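Local coordinates for protein halohydrin epoxidase A (Corynebacterium sp., PDB 4Z9F) that probably catalyses the conversion of vicinal halohydrins into epoxides with release of hydrogen halide, on a Rossmann-type fold shared with enoyl-ACP reductases, at residues Val18-Arg23 / Leu219-Ala224; Ala127-Ile132 / Asp168-Tyr173. The protein carries 1 engineered substitution. All blocks are in the same frame, centred on the assembly; numbering follows the deposited sequence.

Both interactions belong to the single Rossmann-type domain, and their centres lie about 14 Å apart. Interaction 1 pairs helix 14-23, which follows the first strand, with helix 213-224 near the end of the chain. Interaction 2 is nested inside the long span of chain between the two segments of interaction 1, and joins neighbouring strands 127-132 and 170-177 of the parallel sheet. The two meet through Leu-223: its CB lies 3.8 Å from Ile-130 CD1, and its CD2 packs on the Tyr-173 ring. Helix 213-224 thus covers the sheet face that carries Ile-130 and Tyr-173, while helix 14-23 lies beside it, so early and late parts of the chain close over one side of the sheet.

Interaction 1. Residues Val18-Arg23 / Leu219-Ala224; sequences VEALTR and LITFLA
Ala-20 and Leu-21 meet Thr-221 with no aromatic ring between them: the one ring here, Phe-222, lies on another side of its helix and stacks on Phe-222 of the second subunit. The flat group that is touched is the Ala-20 carbonyl: the Thr-221 CG2 methyl lies over one face of it, in van der Waals contact 3.7 Å from Ala-20 O. The same methyl reaches Ala-20 CB at 3.8 Å, alanine's single methyl meeting it with no longer chain between. The segment axes approach to 9.3 Å and cross at -50°. With chi1 at 59°, Thr-221 OG1 turns back along its own helix and hydrogen-bonds to Gly-217 O, while CG2 faces helix 14-23; threonine suits the place by pairing a polar end with an apolar one. The side chains of Leu-21 and Thr-221 run antiparallel alongside one another. Leu-21 CD2 rests 3.8 Å from Thr-221 CG2 and 4.3 Å from Ala-224 CB, while CD1 reaches Ile-220 CG2 at 4.3 Å. Leu-21 also packs on Ala-4, Val-6 and Val-28, bridging helix 213-224 and the sheet. Val-18 O accepts two hydrogen bonds from Thr-22, from N and from OG1 (2.8 Å), one on each side of the carbonyl plane. The interface is therefore held by methyl packing and burial of apolar surface, with the threonine hydroxyls satisfied inside their own helices.

Interaction 2. Residues Ala127-Ile132 / Asp168-Tyr173; sequences ASVIFI and DGILLY
Val-129 stands alongside Ile-170 and Leu-172 on one face of the sheet. Its CG2 is 4.1 Å from Ile-170 CG2. Its CB lies 4.0 Å from Leu-172 CD1. Leu-172 also crosses Phe-131, whose CE1 meets Leu-172 CG at the ring edge, 4.1 Å away. Tyr-173 O lies at that edge too, in the ring plane. These groups suit a core covered by helices: beta-branched valine and isoleucine fit extended strands and pack under Leu-121 of helix 96-123, while the longer leucine and phenylalanine reach helix 147-165. On the other face Tyr-173 runs across Ile-130, CD2 to CG1 4.1 Å. With CG anti to the carbonyl carbon (chi1 -46°), the tyrosine ring leans along the strand, bringing its edge near Ser-128 OG. A water joins the two buried hydroxyls, 2.6 Å from Ser-128 OG and 2.8 Å from Tyr-173 OH. Five backbone hydrogen bonds join the parallel strands, beginning at Ala-127 N to Gly-169 O and ending at Phe-131 N to Tyr-173 O. Helix 147-165 returns the chain in this right-handed beta-alpha-beta crossover; the Schellman turn at Gly-169, whose positive phi is readily reached without a side chain, ends it and leads into strand 170-177. Chemically, main-chain bonds fix the strand register, the side chains these strands place on the Val-129 face are all apolar, and the other face admits a water-bridged hydroxyl pair.

Interaction 1. Residues Val18-Arg23 / Leu219-Ala224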
ATOM      1  N   VAL C  18      15.848  11.557  22.659  1.00 24.26           N
ATOM      2  CA  VAL C  18      16.179  12.177  23.940  1.00 22.80           C
ATOM      3  C   VAL C  18      16.938  13.481  23.722  1.00 23.03           C
ATOM      4  O   VAL C  18      16.662  14.497  24.373  1.00 25.71           O
ATOM      5  CB  VAL C  18      16.967  11.184  24.817  1.00 21.87           C
ATOM      6  CG1 VAL C  18      17.515  11.880  26.061  1.00 29.04           C
ATOM      7  CG2 VAL C  18      16.091  10.004  25.201  1.00 26.10           C
ATOM      8  N   GLU C  19      17.880  13.490  22.776  1.00 25.78           N
ATOM      9  CA  GLU C  19      18.603  14.726  22.497  1.00 23.44           C
ATOM     10  C   GLU C  19      17.708  15.779  21.856  1.00 27.03           C
ATOM     11  O   GLU C  19      17.755  16.951  22.243  1.00 22.10           O
ATOM     12  CB  GLU C  19      19.812  14.455  21.606  1.00 29.23           C
ATOM     13  CG  GLU C  19      20.489  15.737  21.122  1.00 30.75           C
ATOM     14  CD  GLU C  19      22.006  15.733  21.329  1.00 49.54           C
ATOM     15  OE1 GLU C  19      22.706  16.341  20.481  1.00 57.23           O
ATOM     16  OE2 GLU C  19      22.480  15.133  22.329  1.00 46.21           O
ATOM     17  N   ALA C  20      16.907  15.402  20.856  1.00 20.64           N
ATOM     18  CA  ALA C  20      16.131  16.417  20.150  1.00 22.08           C
ATOM     19  C   ALA C  20      15.067  17.037  21.048  1.00 20.29           C
ATOM     20  O   ALA C  20      14.868  18.255  21.034  1.00 23.39           O
ATOM     21  CB  ALA C  20      15.485  15.817  18.907  1.00 26.44           C
ATOM     22  N   LEU C  21      14.368  16.213  21.822  1.00 26.02           N
ATOM     23  CA  LEU C  21      13.322  16.730  22.698  1.00 21.05           C
ATOM     24  C   LEU C  21      13.911  17.589  23.812  1.00 25.15           C
ATOM     25  O   LEU C  21      13.326  18.614  24.181  1.00 26.00           O
ATOM     26  CB  LEU C  21      12.510  15.568  23.265  1.00 19.19           C
ATOM     27  CG  LEU C  21      11.720  14.793  22.196  1.00 15.49           C
ATOM     28  CD1 LEU C  21      11.295  13.430  22.706  1.00 24.47           C
ATOM     29  CD2 LEU C  21      10.522  15.626  21.803  1.00 21.48           C
ATOM     30  N   THR C  22      15.071  17.192  24.352  1.00 21.96           N
ATOM     31  CA  THR C  22      15.717  17.993  25.389  1.00 26.24           C
ATOM     32  C   THR C  22      16.099  19.370  24.851  1.00 25.96           C
ATOM     33  O   THR C  22      15.828  20.398  25.485  1.00 28.39           O
ATOM     34  CB  THR C  22      16.954  17.264  25.941  1.00 21.87           C
ATOM     35  OG1 THR C  22      16.557  16.104  26.684  1.00 29.31           O
ATOM     36  CG2 THR C  22      17.749  18.183  26.853  1.00 29.83           C
ATOM     37  N   ARG C  23      16.711  19.413  23.663  1.00 29.51           N
ATOM     38  CA  ARG C  23      17.056  20.688  23.052  1.00 24.86           C
ATOM     39  C   ARG C  23      15.816  21.483  22.663  1.00 27.54           C
ATOM     40  O   ARG C  23      15.887  22.713  22.560  1.00 31.12           O
ATOM     41  CB  ARG C  23      17.974  20.454  21.842  1.00 33.40           C
ATOM     42  CG  ARG C  23      18.027  21.567  20.816  1.00 34.43           C
ATOM     43  CD  ARG C  23      19.275  21.475  19.936  1.00 43.67           C
ATOM     44  NE  ARG C  23      19.219  20.319  19.040  1.00 54.09           N
ATOM     45  CZ  ARG C  23      18.731  20.339  17.799  1.00 50.96           C
ATOM     46  NH1 ARG C  23      18.241  21.467  17.289  1.00 46.64           N
ATOM     47  NH2 ARG C  23      18.725  19.221  17.065  1.00 47.41           N
ATOM     48  N   LEU C 219      12.215  15.134  12.811  1.00 19.07           N
ATOM     49  CA  LEU C 219      10.902  14.555  12.528  1.00 17.43           C
ATOM     50  C   LEU C 219      10.109  14.357  13.818  1.00 20.65           C
ATOM     51  O   LEU C 219       8.924  14.705  13.893  1.00 19.64           O
ATOM     52  CB  LEU C 219      11.064  13.226  11.782  1.00 21.15           C
ATOM     53  CG  LEU C 219       9.791  12.421  11.535  1.00 20.84           C
ATOM     54  CD1 LEU C 219       8.833  13.219  10.673  1.00 19.42           C
ATOM     55  CD2 LEU C 219      10.096  11.059  10.892  1.00 18.36           C
ATOM     56  N   ILE C 220      10.763  13.836  14.855  1.00 20.08           N
ATOM     57  CA  ILE C 220      10.081  13.552  16.113  1.00 18.21           C
ATOM     58  C   ILE C 220       9.585  14.840  16.770  1.00 21.47           C
ATOM     59  O   ILE C 220       8.458  14.895  17.276  1.00 20.34           O
ATOM     60  CB  ILE C 220      11.008  12.741  17.040  1.00 23.30           C
ATOM     61  CG1 ILE C 220      11.059  11.279  16.580  1.00 21.62           C
ATOM     62  CG2 ILE C 220      10.551  12.827  18.491  1.00 21.32           C
ATOM     63  CD1 ILE C 220      12.007  10.399  17.385  1.00 21.24           C
ATOM     64  N   THR C 221      10.406  15.893  16.785  1.00 20.77           N
ATOM     65  CA  THR C 221       9.944  17.124  17.423  1.00 20.79           C
ATOM     66  C   THR C 221       8.919  17.851  16.561  1.00 23.06           C
ATOM     67  O   THR C 221       8.051  18.556  17.094  1.00 19.87           O
ATOM     68  CB  THR C 221      11.116  18.055  17.764  1.00 23.84           C
ATOM     69  OG1 THR C 221      11.847  18.403  16.583  1.00 26.94           O
ATOM     70  CG2 THR C 221      12.050  17.401  18.778  1.00 23.74           C
ATOM     71  N   PHE C 222       8.992  17.696  15.232  1.00 19.42           N
ATOM     72  CA  PHE C 222       7.936  18.226  14.378  1.00 18.81           C
ATOM     73  C   PHE C 222       6.610  17.536  14.662  1.00 17.35           C
ATOM     74  O   PHE C 222       5.570  18.200  14.770  1.00 20.49           O
ATOM     75  CB  PHE C 222       8.310  18.073  12.901  1.00 19.78           C
ATOM     76  CG  PHE C 222       7.220  18.511  11.958  1.00 18.97           C
ATOM     77  CD1 PHE C 222       6.963  19.856  11.763  1.00 24.46           C
ATOM     78  CD2 PHE C 222       6.472  17.581  11.265  1.00 21.74           C
ATOM     79  CE1 PHE C 222       5.980  20.275  10.897  1.00 22.24           C
ATOM     80  CE2 PHE C 222       5.462  18.003  10.382  1.00 24.80           C
ATOM     81  CZ  PHE C 222       5.227  19.349  10.210  1.00 21.39           C
ATOM     82  N   LEU C 223       6.626  16.206  14.815  1.00 20.75           N
ATOM     83  CA  LEU C 223       5.397  15.506  15.180  1.00 17.23           C
ATOM     84  C   LEU C 223       4.928  15.919  16.572  1.00 21.07           C
ATOM     85  O   LEU C 223       3.749  16.231  16.765  1.00 19.72           O
ATOM     86  CB  LEU C 223       5.588  13.990  15.097  1.00 17.89           C
ATOM     87  CG  LEU C 223       5.836  13.455  13.672  1.00 16.13           C
ATOM     88  CD1 LEU C 223       6.028  11.948  13.664  1.00 17.26           C
ATOM     89  CD2 LEU C 223       4.705  13.850  12.706  1.00 18.29           C
ATOM     90  N   ALA C 224       5.844  15.976  17.542  1.00 22.30           N
ATOM     91  CA  ALA C 224       5.467  16.320  18.915  1.00 21.08           C
ATOM     92  C   ALA C 224       4.865  17.713  19.036  1.00 20.95           C
ATOM     93  O   ALA C 224       4.136  17.973  20.002  1.00 21.76           O
ATOM     94  CB  ALA C 224       6.685  16.210  19.840  1.00 19.75           C
TER

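Interaction 2. Residues Ala127-Ile132 / Asp168-Tyr173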
ATOM      1  N   ALA C 127      -2.169  14.217  23.513  1.00 18.77           N
ATOM      2  CA  ALA C 127      -0.726  14.028  23.475  1.00 18.34           C
ATOM      3  C   ALA C 127      -0.345  13.425  22.132  1.00 20.46           C
ATOM      4  O   ALA C 127      -1.220  13.105  21.320  1.00 24.71           O
ATOM      5  CB  ALA C 127      -0.232  13.115  24.599  1.00 20.49           C
ATOM      6  N   SER C 128       0.951  13.270  21.892  1.00 21.14           N
ATOM      7  CA  SER C 128       1.443  12.541  20.732  1.00 20.02           C
ATOM      8  C   SER C 128       2.086  11.241  21.193  1.00 22.84           C
ATOM      9  O   SER C 128       2.827  11.210  22.180  1.00 22.12           O
ATOM     10  CB  SER C 128       2.448  13.373  19.929  1.00 17.93           C
ATOM     11  OG  SER C 128       1.865  14.563  19.439  1.00 23.14           O
ATOM     12  N   VAL C 129       1.773  10.159  20.494  1.00 20.48           N
ATOM     13  CA  VAL C 129       2.360   8.865  20.760  1.00 18.18           C
ATOM     14  C   VAL C 129       3.001   8.446  19.444  1.00 25.38           C
ATOM     15  O   VAL C 129       2.296   8.225  18.448  1.00 18.45           O
ATOM     16  CB  VAL C 129       1.324   7.844  21.252  1.00 22.20           C
ATOM     17  CG1 VAL C 129       1.991   6.556  21.676  1.00 20.68           C
ATOM     18  CG2 VAL C 129       0.497   8.424  22.422  1.00 20.03           C
ATOM     19  N   ILE C 130       4.334   8.396  19.426  1.00 21.29           N
ATOM     20  CA  ILE C 130       5.107   8.116  18.219  1.00 21.11           C
ATOM     21  C   ILE C 130       5.756   6.756  18.387  1.00 25.38           C
ATOM     22  O   ILE C 130       6.547   6.551  19.315  1.00 22.66           O
ATOM     23  CB  ILE C 130       6.160   9.203  17.967  1.00 23.10           C
ATOM     24  CG1 ILE C 130       5.476  10.557  17.825  1.00 22.86           C
ATOM     25  CG2 ILE C 130       6.970   8.879  16.712  1.00 23.37           C
ATOM     26  CD1 ILE C 130       6.383  11.706  18.034  1.00 18.29           C
ATOM     27  N   PHE C 131       5.427   5.825  17.494  1.00 20.34           N
ATOM     28  CA  PHE C 131       5.955   4.473  17.557  1.00 20.47           C
ATOM     29  C   PHE C 131       7.120   4.357  16.583  1.00 20.70           C
ATOM     30  O   PHE C 131       6.967   4.646  15.390  1.00 22.85           O
ATOM     31  CB  PHE C 131       4.868   3.448  17.231  1.00 18.17           C
ATOM     32  CG  PHE C 131       3.804   3.349  18.284  1.00 17.93           C
ATOM     33  CD1 PHE C 131       2.757   4.264  18.330  1.00 19.74           C
ATOM     34  CD2 PHE C 131       3.836   2.324  19.218  1.00 16.96           C
ATOM     35  CE1 PHE C 131       1.758   4.159  19.304  1.00 15.50           C
ATOM     36  CE2 PHE C 131       2.848   2.225  20.203  1.00 21.84           C
ATOM     37  CZ  PHE C 131       1.810   3.139  20.239  1.00 19.13           C
ATOM     38  N   ILE C 132       8.285   3.967  17.090  1.00 18.10           N
ATOM     39  CA  ILE C 132       9.420   3.677  16.221  1.00 19.50           C
ATOM     40  C   ILE C 132       9.332   2.212  15.839  1.00 20.51           C
ATOM     41  O   ILE C 132       9.410   1.329  16.700  1.00 20.30           O
ATOM     42  CB  ILE C 132      10.763   3.995  16.897  1.00 19.19           C
ATOM     43  CG1 ILE C 132      10.709   5.341  17.622  1.00 19.07           C
ATOM     44  CG2 ILE C 132      11.893   3.967  15.849  1.00 21.72           C
ATOM     45  CD1 ILE C 132      10.626   6.591  16.752  1.00 18.32           C
ATOM     46  N   ASP C 168      -9.874  12.364  20.723  1.00 22.74           N
ATOM     47  CA  ASP C 168      -9.416  12.787  22.044  1.00 23.45           C
ATOM     48  C   ASP C 168      -8.207  13.710  21.982  1.00 25.60           C
ATOM     49  O   ASP C 168      -7.698  14.111  23.036  1.00 23.24           O
ATOM     50  CB  ASP C 168      -9.053  11.564  22.896  1.00 24.75           C
ATOM     51  CG  ASP C 168     -10.226  10.632  23.131  1.00 34.55           C
ATOM     52  OD1 ASP C 168     -11.340  11.131  23.393  1.00 31.97           O
ATOM     53  OD2 ASP C 168     -10.029   9.394  23.063  1.00 36.61           O
ATOM     54  N   GLY C 169      -7.717  14.043  20.789  1.00 22.30           N
ATOM     55  CA  GLY C 169      -6.469  14.773  20.693  1.00 22.25           C
ATOM     56  C   GLY C 169      -5.235  13.951  21.001  1.00 18.55           C
ATOM     57  O   GLY C 169      -4.172  14.525  21.262  1.00 20.51           O
ATOM     58  N   ILE C 170      -5.348  12.626  21.010  1.00 20.14           N
ATOM     59  CA  ILE C 170      -4.219  11.730  21.248  1.00 18.37           C
ATOM     60  C   ILE C 170      -3.774  11.273  19.863  1.00 17.93           C
ATOM     61  O   ILE C 170      -4.450  10.455  19.241  1.00 18.66           O
ATOM     62  CB  ILE C 170      -4.612  10.540  22.132  1.00 19.08           C
ATOM     63  CG1 ILE C 170      -5.135  11.014  23.499  1.00 20.21           C
ATOM     64  CG2 ILE C 170      -3.445   9.601  22.304  1.00 19.22           C
ATOM     65  CD1 ILE C 170      -5.865   9.919  24.291  1.00 19.84           C
ATOM     66  N   LEU C 171      -2.658  11.819  19.361  1.00 19.12           N
ATOM     67  CA  LEU C 171      -2.284  11.690  17.950  1.00 16.41           C
ATOM     68  C   LEU C 171      -1.182  10.648  17.789  1.00 18.82           C
ATOM     69  O   LEU C 171      -0.082  10.816  18.332  1.00 20.25           O
ATOM     70  CB  LEU C 171      -1.831  13.043  17.395  1.00 16.64           C
ATOM     71  CG  LEU C 171      -2.781  14.204  17.686  1.00 21.89           C
ATOM     72  CD1 LEU C 171      -2.234  15.473  17.104  1.00 18.53           C
ATOM     73  CD2 LEU C 171      -4.159  13.915  17.116  1.00 18.44           C
ATOM     74  N   LEU C 172      -1.479   9.573  17.048  1.00 20.78           N
ATOM     75  CA  LEU C 172      -0.583   8.436  16.902  1.00 17.87           C
ATOM     76  C   LEU C 172       0.121   8.489  15.548  1.00 17.69           C
ATOM     77  O   LEU C 172      -0.470   8.920  14.549  1.00 16.02           O
ATOM     78  CB  LEU C 172      -1.345   7.112  17.043  1.00 17.14           C
ATOM     79  CG  LEU C 172      -1.482   6.529  18.459  1.00 24.40           C
ATOM     80  CD1 LEU C 172      -2.175   7.470  19.454  1.00 22.36           C
ATOM     81  CD2 LEU C 172      -2.174   5.168  18.426  1.00 22.20           C
ATOM     82  N   TYR C 173       1.389   8.061  15.526  1.00 16.84           N
ATOM     83  CA  TYR C 173       2.176   8.005  14.295  1.00 19.01           C
ATOM     84  C   TYR C 173       3.128   6.822  14.376  1.00 20.23           C
ATOM     85  O   TYR C 173       3.503   6.377  15.463  1.00 19.41           O
ATOM     86  CB  TYR C 173       3.016   9.266  14.045  1.00 16.40           C
ATOM     87  CG  TYR C 173       2.318  10.593  14.231  1.00 20.43           C
ATOM     88  CD1 TYR C 173       1.779  11.276  13.141  1.00 19.09           C
ATOM     89  CD2 TYR C 173       2.208  11.173  15.492  1.00 20.20           C
ATOM     90  CE1 TYR C 173       1.141  12.485  13.300  1.00 19.64           C
ATOM     91  CE2 TYR C 173       1.581  12.387  15.663  1.00 20.11           C
ATOM     92  CZ  TYR C 173       1.042  13.037  14.566  1.00 22.18           C
ATOM     93  OH  TYR C 173       0.420  14.253  14.726  1.00 25.73           O
TER
HETATM   94  O   HOH W   1       1.161  15.470  17.108  1.00 20.26           O